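Local atomic coordinates of inorganic pyrophosphatase (Thermus thermophilus, PDB entry 2PRD), a protein that catalyses the magnesium-dependent hydrolysis of inorganic pyrophosphate to two phosphate ions and assembles as a homohexamer. Residues A[26-31]-A[42-47]; A[18-23]-A[77-82]; A[2-7]-A[30-35]. All blocks are in the same frame, centred on the assembly; numbering follows the deposited sequence.

Contact 1 (A[26-31]-A[42-47]). With SO4 (sulfate ion), chain B.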
loop_
_atom_site.group_PDB
_atom_site.type_symbol
_atom_site.label_atom_id
_atom_site.label_comp_id
_atom_site.label_asym_id
_atom_site.label_seq_id
_atom_site.Cartn_x
_atom_site.Cartn_y
_atom_site.Cartn_z
ATOM N N SER A 26 5.088 -9.375 4.950
ATOM C CA SER A 26 6.109 -9.484 3.909
ATOM C C SER A 26 6.444 -10.895 3.524
ATOM O O SER A 26 6.428 -11.857 4.328
ATOM C CB SER A 26 7.362 -8.726 4.449
ATOM O OG SER A 26 8.382 -8.885 3.459
ATOM N N GLY A 27 6.735 -11.064 2.241
ATOM C CA GLY A 27 7.125 -12.325 1.613
ATOM C C GLY A 27 8.608 -12.303 1.273
ATOM O O GLY A 27 9.157 -13.276 0.732
ATOM N N ASN A 28 9.266 -11.201 1.595
ATOM C CA ASN A 28 10.706 -10.982 1.381
ATOM C C ASN A 28 11.417 -11.358 2.676
ATOM O O ASN A 28 11.348 -10.684 3.707
ATOM C CB ASN A 28 11.051 -9.582 0.918
ATOM C CG ASN A 28 10.924 -9.314 -0.551
ATOM O OD1 ASN A 28 10.963 -10.169 -1.434
ATOM N ND2 ASN A 28 10.878 -8.022 -0.892
ATOM N N LYS A 29 12.063 -12.541 2.655
ATOM C CA LYS A 29 12.729 -13.020 3.868
ATOM C C LYS A 29 14.121 -12.428 4.012
ATOM O O LYS A 29 15.037 -13.035 3.496
ATOM C CB LYS A 29 12.809 -14.549 3.803
ATOM C CG LYS A 29 12.717 -15.292 5.099
ATOM C CD LYS A 29 13.962 -15.175 5.962
ATOM C CE LYS A 29 13.876 -16.125 7.167
ATOM N NZ LYS A 29 14.893 -15.732 8.209
ATOM N N TYR A 30 14.241 -11.337 4.712
ATOM C CA TYR A 30 15.481 -10.644 4.969
ATOM C C TYR A 30 16.151 -11.192 6.237
ATOM O O TYR A 30 15.482 -11.737 7.100
ATOM C CB TYR A 30 15.247 -9.150 5.303
ATOM C CG TYR A 30 14.671 -8.353 4.174
ATOM C CD1 TYR A 30 15.438 -8.186 3.009
ATOM C CD2 TYR A 30 13.424 -7.742 4.258
ATOM C CE1 TYR A 30 14.932 -7.431 1.957
ATOM C CE2 TYR A 30 12.889 -7.059 3.177
ATOM C CZ TYR A 30 13.672 -6.909 2.046
ATOM O OH TYR A 30 13.206 -6.138 0.992
ATOM N N GLU A 31 17.453 -10.936 6.302
ATOM C CA GLU A 31 18.221 -11.372 7.474
ATOM C C GLU A 31 19.383 -10.412 7.707
ATOM O O GLU A 31 19.944 -10.016 6.687
ATOM C CB GLU A 31 18.995 -12.635 7.103
ATOM C CG GLU A 31 18.207 -13.894 7.315
ATOM C CD GLU A 31 19.092 -15.089 6.912
ATOM O OE1 GLU A 31 20.236 -14.733 6.547
ATOM O OE2 GLU A 31 18.569 -16.217 6.959
ATOM N N ASP A 42 17.599 -13.139 2.158
ATOM C CA ASP A 42 17.937 -14.569 2.219
ATOM C C ASP A 42 17.165 -15.251 1.115
ATOM O O ASP A 42 17.695 -16.060 0.330
ATOM C CB ASP A 42 17.576 -15.028 3.631
ATOM C CG ASP A 42 17.906 -16.517 3.667
ATOM O OD1 ASP A 42 19.119 -16.842 3.625
ATOM O OD2 ASP A 42 16.934 -17.285 3.669
ATOM N N ARG A 43 15.881 -14.877 0.966
ATOM C CA ARG A 43 15.111 -15.480 -0.132
ATOM C C ARG A 43 13.710 -14.897 -0.092
ATOM O O ARG A 43 13.385 -14.306 0.923
ATOM C CB ARG A 43 14.962 -16.989 0.066
ATOM C CG ARG A 43 13.944 -17.400 1.133
ATOM C CD ARG A 43 14.035 -18.865 1.463
ATOM N NE ARG A 43 13.098 -19.339 2.468
ATOM C CZ ARG A 43 13.215 -19.320 3.783
ATOM N NH1 ARG A 43 14.302 -18.818 4.395
ATOM N NH2 ARG A 43 12.298 -19.815 4.588
ATOM N N VAL A 44 12.998 -15.138 -1.160
ATOM C CA VAL A 44 11.579 -14.769 -1.316
ATOM C C VAL A 44 10.805 -16.061 -1.081
ATOM O O VAL A 44 11.144 -17.070 -1.684
ATOM C CB VAL A 44 11.302 -14.189 -2.701
ATOM C CG1 VAL A 44 9.873 -13.704 -2.899
ATOM C CG2 VAL A 44 12.232 -13.015 -2.972
ATOM N N LEU A 45 9.851 -16.050 -0.167
ATOM C CA LEU A 45 9.055 -17.265 0.133
ATOM C C LEU A 45 8.424 -17.733 -1.182
ATOM O O LEU A 45 7.872 -16.895 -1.886
ATOM C CB LEU A 45 8.001 -16.929 1.170
ATOM C CG LEU A 45 8.352 -16.409 2.538
ATOM C CD1 LEU A 45 7.049 -16.173 3.329
ATOM C CD2 LEU A 45 9.255 -17.383 3.310
ATOM N N PRO A 46 8.500 -19.049 -1.441
ATOM C CA PRO A 46 7.986 -19.592 -2.676
ATOM C C PRO A 46 6.476 -19.699 -2.806
ATOM O O PRO A 46 6.003 -19.804 -3.948
ATOM C CB PRO A 46 8.739 -20.902 -2.805
ATOM C CG PRO A 46 8.989 -21.324 -1.360
ATOM C CD PRO A 46 9.207 -20.036 -0.602
ATOM N N GLY A 47 5.758 -19.662 -1.691
ATOM C CA GLY A 47 4.305 -19.798 -1.732
ATOM C C GLY A 47 3.614 -18.479 -1.586
ATOM O O GLY A 47 4.325 -17.527 -1.264
HETATM S S SO4 B . 14.107 -19.671 8.257
HETATM O O1 SO4 B . 14.579 -21.068 8.530
HETATM O O2 SO4 B . 12.715 -19.743 7.684
HETATM O O3 SO4 B . 14.208 -18.663 9.348
HETATM O O4 SO4 B . 15.037 -19.169 7.157
#
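Strands 28-31 and 42-44 run antiparallel, with N28 opposite V44 in a non-hydrogen-bonded pair and K29 opposite R43 in a hydrogen-bonded pair. K29 N gives a bond to R43 O at 2.8 Å. K29 O accepts from both D42 N and R43 N, since D42 and R43 together face K29 in a classic beta bulge. Beyond the strands, L45 N donates to G27 O at 3.0 Å. The ST turn made by S26 OG and N28 N leads into the first strand.

On one face, OD1 of N28 lies beside CG2 of V44. On the other face, K29 and R43 point to the same anion. K29 CG lies over one face of the R43 guanidinium, 3.9 Å above its plane and toward the rim. The bend at the next bond (chi2 -73°) directs CD onward, and the extended end carries NZ to the sulfate. R43 NH1 meets D42 OD2 in the guanidinium plane, a salt bridge of 3.1 Å. D42 and E31 stack their carboxylates, planes 19° apart. The nearby K29 and R43 would probably ease this meeting of like charges. R43 NE also forms a salt bridge with E143 OE2.

A sulfate, probably from the crystallisation liquor, takes bonds from R43 NH1 to O4 (2.9 Å) and R43 NH2 to O2 (3.1 Å), and a weak one from K29 NZ to O3. Y139 OH and K140 NZ also bond to it. K29, R43 and Y139 are predicted substrate ligands. The sulfate is therefore consistent with a phosphate position of the pyrophosphate site.

Contact 2 (A[18-23]-A[77-82])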
loop_
_atom_site.group_PDB
_atom_site.type_symbol
_atom_site.label_atom_id
_atom_site.label_comp_id
_atom_site.label_asym_id
_atom_site.label_seq_id
_atom_site.Cartn_x
_atom_site.Cartn_y
_atom_site.Cartn_z
ATOM N N MET A 18 14.643 -6.259 20.325
ATOM C CA MET A 18 14.543 -7.173 19.195
ATOM C C MET A 18 14.934 -6.401 17.919
ATOM O O MET A 18 14.537 -5.236 17.803
ATOM C CB MET A 18 13.169 -7.834 19.007
ATOM C CG MET A 18 13.039 -9.171 19.711
ATOM S SD MET A 18 11.599 -10.124 19.254
ATOM C CE MET A 18 11.712 -9.951 17.464
ATOM N N VAL A 19 15.729 -7.021 17.079
ATOM C CA VAL A 19 16.096 -6.435 15.769
ATOM C C VAL A 19 15.124 -7.107 14.780
ATOM O O VAL A 19 15.068 -8.332 14.672
ATOM C CB VAL A 19 17.539 -6.728 15.394
ATOM C CG1 VAL A 19 17.889 -6.017 14.079
ATOM C CG2 VAL A 19 18.427 -6.106 16.474
ATOM N N ILE A 20 14.329 -6.270 14.116
ATOM C CA ILE A 20 13.334 -6.755 13.171
ATOM C C ILE A 20 14.069 -7.050 11.866
ATOM O O ILE A 20 14.910 -6.271 11.453
ATOM C CB ILE A 20 12.221 -5.742 12.849
ATOM C CG1 ILE A 20 11.357 -5.463 14.081
ATOM C CG2 ILE A 20 11.356 -6.301 11.724
ATOM C CD1 ILE A 20 11.197 -6.694 14.975
ATOM N N GLU A 21 13.767 -8.240 11.334
ATOM C CA GLU A 21 14.348 -8.670 10.070
ATOM C C GLU A 21 13.259 -8.669 8.996
ATOM O O GLU A 21 13.510 -8.125 7.912
ATOM C CB GLU A 21 14.999 -10.028 10.125
ATOM C CG GLU A 21 16.356 -9.856 10.881
ATOM C CD GLU A 21 16.885 -11.243 11.194
ATOM O OE1 GLU A 21 16.056 -12.120 11.509
ATOM O OE2 GLU A 21 18.111 -11.383 11.067
ATOM N N VAL A 22 12.126 -9.274 9.369
ATOM C CA VAL A 22 11.020 -9.326 8.367
ATOM C C VAL A 22 9.771 -8.683 8.843
ATOM O O VAL A 22 9.230 -9.130 9.859
ATOM C CB VAL A 22 10.712 -10.845 8.114
ATOM C CG1 VAL A 22 9.777 -11.057 6.903
ATOM C CG2 VAL A 22 11.931 -11.710 7.871
ATOM N N PRO A 23 9.292 -7.614 8.168
ATOM C CA PRO A 23 8.016 -7.018 8.536
ATOM C C PRO A 23 6.832 -7.991 8.363
ATOM O O PRO A 23 6.740 -8.927 7.533
ATOM C CB PRO A 23 7.869 -5.889 7.508
ATOM C CG PRO A 23 9.252 -5.584 7.065
ATOM C CD PRO A 23 9.920 -6.963 7.003
ATOM N N TYR A 77 1.031 -2.084 13.357
ATOM C CA TYR A 77 1.529 -1.724 12.010
ATOM C C TYR A 77 2.869 -2.431 11.799
ATOM O O TYR A 77 3.679 -2.459 12.746
ATOM C CB TYR A 77 1.743 -0.209 11.906
ATOM C CG TYR A 77 0.645 0.701 12.371
ATOM C CD1 TYR A 77 -0.611 0.656 11.753
ATOM C CD2 TYR A 77 0.849 1.671 13.356
ATOM C CE1 TYR A 77 -1.646 1.498 12.132
ATOM C CE2 TYR A 77 -0.195 2.479 13.745
ATOM C CZ TYR A 77 -1.412 2.411 13.124
ATOM O OH TYR A 77 -2.436 3.263 13.499
ATOM N N PRO A 78 3.054 -3.001 10.611
ATOM C CA PRO A 78 4.302 -3.745 10.319
ATOM C C PRO A 78 5.488 -2.829 10.526
ATOM O O PRO A 78 5.395 -1.608 10.270
ATOM C CB PRO A 78 4.137 -4.180 8.866
ATOM C CG PRO A 78 2.633 -4.153 8.642
ATOM C CD PRO A 78 2.128 -2.952 9.471
ATOM N N LEU A 79 6.582 -3.404 10.982
ATOM C CA LEU A 79 7.819 -2.637 11.234
ATOM C C LEU A 79 8.711 -2.708 10.043
ATOM O O LEU A 79 8.227 -3.125 8.952
ATOM C CB LEU A 79 8.393 -3.187 12.560
ATOM C CG LEU A 79 7.376 -3.130 13.724
ATOM C CD1 LEU A 79 7.741 -4.078 14.844
ATOM C CD2 LEU A 79 7.344 -1.686 14.274
ATOM N N LEU A 80 9.943 -2.260 10.150
ATOM C CA LEU A 80 10.863 -2.301 8.971
ATOM C C LEU A 80 12.116 -3.050 9.340
ATOM O O LEU A 80 12.439 -3.100 10.542
ATOM C CB LEU A 80 11.260 -0.837 8.709
ATOM C CG LEU A 80 10.327 0.030 7.873
ATOM C CD1 LEU A 80 10.703 1.492 7.943
ATOM C CD2 LEU A 80 10.380 -0.431 6.421
ATOM N N PRO A 81 12.795 -3.643 8.361
ATOM C CA PRO A 81 14.021 -4.369 8.647
ATOM C C PRO A 81 15.058 -3.473 9.268
ATOM O O PRO A 81 15.270 -2.329 8.766
ATOM C CB PRO A 81 14.492 -4.916 7.293
ATOM C CG PRO A 81 13.272 -4.839 6.425
ATOM C CD PRO A 81 12.440 -3.647 6.935
ATOM N N GLY A 82 15.729 -3.967 10.277
ATOM C CA GLY A 82 16.807 -3.216 10.919
ATOM C C GLY A 82 16.457 -2.259 12.003
ATOM O O GLY A 82 17.405 -1.607 12.519
#
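The ring of P23 lies across that of P81 at about a right angle, CG to CD 3.7 Å. P23 directly follows strand 15-22 of the curled sheet that forms the beta barrel of this pyrophosphatase family. P81 belongs to the loop that leads into strand 84-97. The P23 ring also touches the loop backbone, with CB 3.1 Å from L79 O.

Earlier in the strand, the CB of I20 is directed toward the loop. With CG1 beside the backbone N (chi1 -66°), that branch meets L79 CD1 at 3.9 Å, and the two side chains cross at about a right angle. CB and CG2 of I20 rest against L80 O instead. L79 N also donates to D54 OD2. P81 also covers the carbonyl of E21, CB to O 3.4 Å, and this buried oxygen has no polar partner in the model. It lies where E21 and V22 form a classic beta bulge opposite Y55.

G82 has backbone angles at which a CB would press on the carbonyl oxygen of P81. G82 N donates to I20 O at 2.7 Å, nearly straight (168°).

Contact 3 (A[2-7]-A[30-35])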
loop_
_atom_site.group_PDB
_atom_site.type_symbol
_atom_site.label_atom_id
_atom_site.label_comp_id
_atom_site.label_asym_id
_atom_site.label_seq_id
_atom_site.Cartn_x
_atom_site.Cartn_y
_atom_site.Cartn_z
ATOM N N ASN A 2 26.647 -3.533 14.541
ATOM C CA ASN A 2 26.619 -4.970 14.700
ATOM C C ASN A 2 25.407 -5.189 15.650
ATOM O O ASN A 2 25.527 -5.110 16.856
ATOM C CB ASN A 2 27.832 -5.722 15.118
ATOM C CG ASN A 2 27.719 -7.211 14.755
ATOM O OD1 ASN A 2 26.632 -7.803 14.748
ATOM N ND2 ASN A 2 28.853 -7.828 14.440
ATOM N N LEU A 3 24.295 -5.298 14.933
ATOM C CA LEU A 3 22.983 -5.449 15.555
ATOM C C LEU A 3 22.929 -6.656 16.432
ATOM O O LEU A 3 22.267 -6.591 17.496
ATOM C CB LEU A 3 21.919 -5.276 14.473
ATOM C CG LEU A 3 22.093 -3.998 13.609
ATOM C CD1 LEU A 3 21.011 -3.971 12.548
ATOM C CD2 LEU A 3 22.077 -2.776 14.469
ATOM N N LYS A 4 23.698 -7.713 16.140
ATOM C CA LYS A 4 23.669 -8.921 16.956
ATOM C C LYS A 4 24.231 -8.768 18.336
ATOM O O LYS A 4 24.023 -9.683 19.161
ATOM C CB LYS A 4 24.371 -10.066 16.219
ATOM C CG LYS A 4 23.455 -10.516 15.061
ATOM C CD LYS A 4 24.180 -11.621 14.292
ATOM C CE LYS A 4 25.320 -12.100 15.191
ATOM N NZ LYS A 4 25.341 -13.603 15.220
ATOM N N SER A 5 24.936 -7.676 18.554
ATOM C CA SER A 5 25.590 -7.442 19.844
ATOM C C SER A 5 25.072 -6.236 20.598
ATOM O O SER A 5 25.703 -5.842 21.591
ATOM C CB SER A 5 27.105 -7.437 19.740
ATOM O OG SER A 5 27.578 -6.438 18.856
ATOM N N LEU A 6 23.951 -5.692 20.133
ATOM C CA LEU A 6 23.296 -4.603 20.854
ATOM C C LEU A 6 22.889 -5.195 22.209
ATOM O O LEU A 6 22.764 -6.414 22.318
ATOM C CB LEU A 6 22.004 -4.308 20.087
ATOM C CG LEU A 6 22.221 -3.478 18.812
ATOM C CD1 LEU A 6 20.890 -2.838 18.445
ATOM C CD2 LEU A 6 23.225 -2.392 19.078
ATOM N N PRO A 7 22.693 -4.332 23.185
ATOM C CA PRO A 7 22.289 -4.746 24.530
ATOM C C PRO A 7 20.887 -5.323 24.456
ATOM O O PRO A 7 20.102 -4.798 23.659
ATOM C CB PRO A 7 22.283 -3.453 25.330
ATOM C CG PRO A 7 23.044 -2.458 24.513
ATOM C CD PRO A 7 22.879 -2.873 23.069
ATOM N N TYR A 30 14.241 -11.337 4.712
ATOM C CA TYR A 30 15.481 -10.644 4.969
ATOM C C TYR A 30 16.151 -11.192 6.237
ATOM O O TYR A 30 15.482 -11.737 7.100
ATOM C CB TYR A 30 15.247 -9.150 5.303
ATOM C CG TYR A 30 14.671 -8.353 4.174
ATOM C CD1 TYR A 30 15.438 -8.186 3.009
ATOM C CD2 TYR A 30 13.424 -7.742 4.258
ATOM C CE1 TYR A 30 14.932 -7.431 1.957
ATOM C CE2 TYR A 30 12.889 -7.059 3.177
ATOM C CZ TYR A 30 13.672 -6.909 2.046
ATOM O OH TYR A 30 13.206 -6.138 0.992
ATOM N N GLU A 31 17.453 -10.936 6.302
ATOM C CA GLU A 31 18.221 -11.372 7.474
ATOM C C GLU A 31 19.383 -10.412 7.707
ATOM O O GLU A 31 19.944 -10.016 6.687
ATOM C CB GLU A 31 18.995 -12.635 7.103
ATOM C CG GLU A 31 18.207 -13.894 7.315
ATOM C CD GLU A 31 19.092 -15.089 6.912
ATOM O OE1 GLU A 31 20.236 -14.733 6.547
ATOM O OE2 GLU A 31 18.569 -16.217 6.959
ATOM N N TYR A 32 19.735 -10.245 8.965
ATOM C CA TYR A 32 20.897 -9.384 9.232
ATOM C C TYR A 32 22.136 -10.266 9.130
ATOM O O TYR A 32 22.139 -11.360 9.692
ATOM C CB TYR A 32 20.799 -8.771 10.608
ATOM C CG TYR A 32 22.060 -8.020 10.942
ATOM C CD1 TYR A 32 22.256 -6.775 10.366
ATOM C CD2 TYR A 32 23.033 -8.554 11.786
ATOM C CE1 TYR A 32 23.419 -6.046 10.651
ATOM C CE2 TYR A 32 24.194 -7.839 12.069
ATOM C CZ TYR A 32 24.362 -6.595 11.488
ATOM O OH TYR A 32 25.478 -5.827 11.763
ATOM N N ASP A 33 23.076 -9.809 8.363
ATOM C CA ASP A 33 24.350 -10.419 8.085
ATOM C C ASP A 33 25.503 -9.670 8.764
ATOM O O ASP A 33 25.998 -8.665 8.244
ATOM C CB ASP A 33 24.602 -10.405 6.559
ATOM C CG ASP A 33 25.774 -11.341 6.248
ATOM O OD1 ASP A 33 26.793 -11.245 6.952
ATOM O OD2 ASP A 33 25.651 -12.191 5.337
ATOM N N PRO A 34 25.929 -10.188 9.906
ATOM C CA PRO A 34 27.004 -9.610 10.696
ATOM C C PRO A 34 28.297 -9.444 9.926
ATOM O O PRO A 34 28.963 -8.393 10.070
ATOM C CB PRO A 34 27.083 -10.501 11.906
ATOM C CG PRO A 34 26.561 -11.845 11.400
ATOM C CD PRO A 34 25.370 -11.411 10.547
ATOM N N ASP A 35 28.598 -10.446 9.099
ATOM C CA ASP A 35 29.772 -10.485 8.241
ATOM C C ASP A 35 29.780 -9.347 7.232
ATOM O O ASP A 35 30.848 -8.774 7.033
ATOM C CB ASP A 35 29.920 -11.803 7.456
ATOM C CG ASP A 35 30.398 -12.918 8.385
ATOM O OD1 ASP A 35 30.779 -12.542 9.521
ATOM O OD2 ASP A 35 30.387 -14.119 8.034
#
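Y32 carries most of this contact, its ring set against L3, N2 and K4 of the N-terminal segment. CG of Y32 stands anti to the backbone N, and this torsion (chi1 173°) puts the ring against L3 and K4. L3 lies over one ring face. Its CB is 4.0 Å from the ring centroid and only 9° off the normal, a CH-pi contact. CD1 of L3 continues along the ring to CE1, at 3.7 Å. N2 comes to the edge instead, with OD1 3.6 Å from CE2 of Y32. The amide and ring planes are 54° apart. At the far end of the ring, L3 N reaches Y32 OH in a weak hydrogen bond of 3.4 Å.

K4 shares its chain between two partners. CG touches CD2 of Y32 at 3.8 Å, and CD then lies against P34, 3.8 Å from its CG, the two side chains crossing at a slant. The bend at chi3 keeps CE near P34 as well. Replacing Y32 by an alanine would probably open a gap beneath L3 and deprive L3 N of its weak acceptor.

Y32 also packs on I39 of the partner strand in its hairpin and on F57 of strand 54-57. K4 touches F57 too, and its backbone bonds to S60.

The N-terminal segment is itself tightly turned. N2 OD1 accepts from K4 N at 3.2 Å, and N2 O accepts from both S5 N and S5 OG. The arrangement is an Asx turn leading into a short 3-10 segment, packed on the end of strand 28-33.

Strand 28-33 connects the set. Contacts 1 and 3 use its two ends and share Y30 and E31, with centres 18 Å apart. The centre of contact 2 is 13 Å from the centre of each. E21 OE2 lies 2.9 Å from Y32 N of contact 3, a probable hydrogen bond, while E21 O packs on CB of Y30. Y30 CD2 also packs on P81 CG at 3.6 Å. Contact 1 holds K29 and R43 of the predicted substrate site and binds the sulfate. Contact 2 borders this site, since the E21 side chain is about 4 Å from that of Y55. In contact 3, the K4 side chain stays about 9 Å from those of D65 and D70, predicted magnesium ligands.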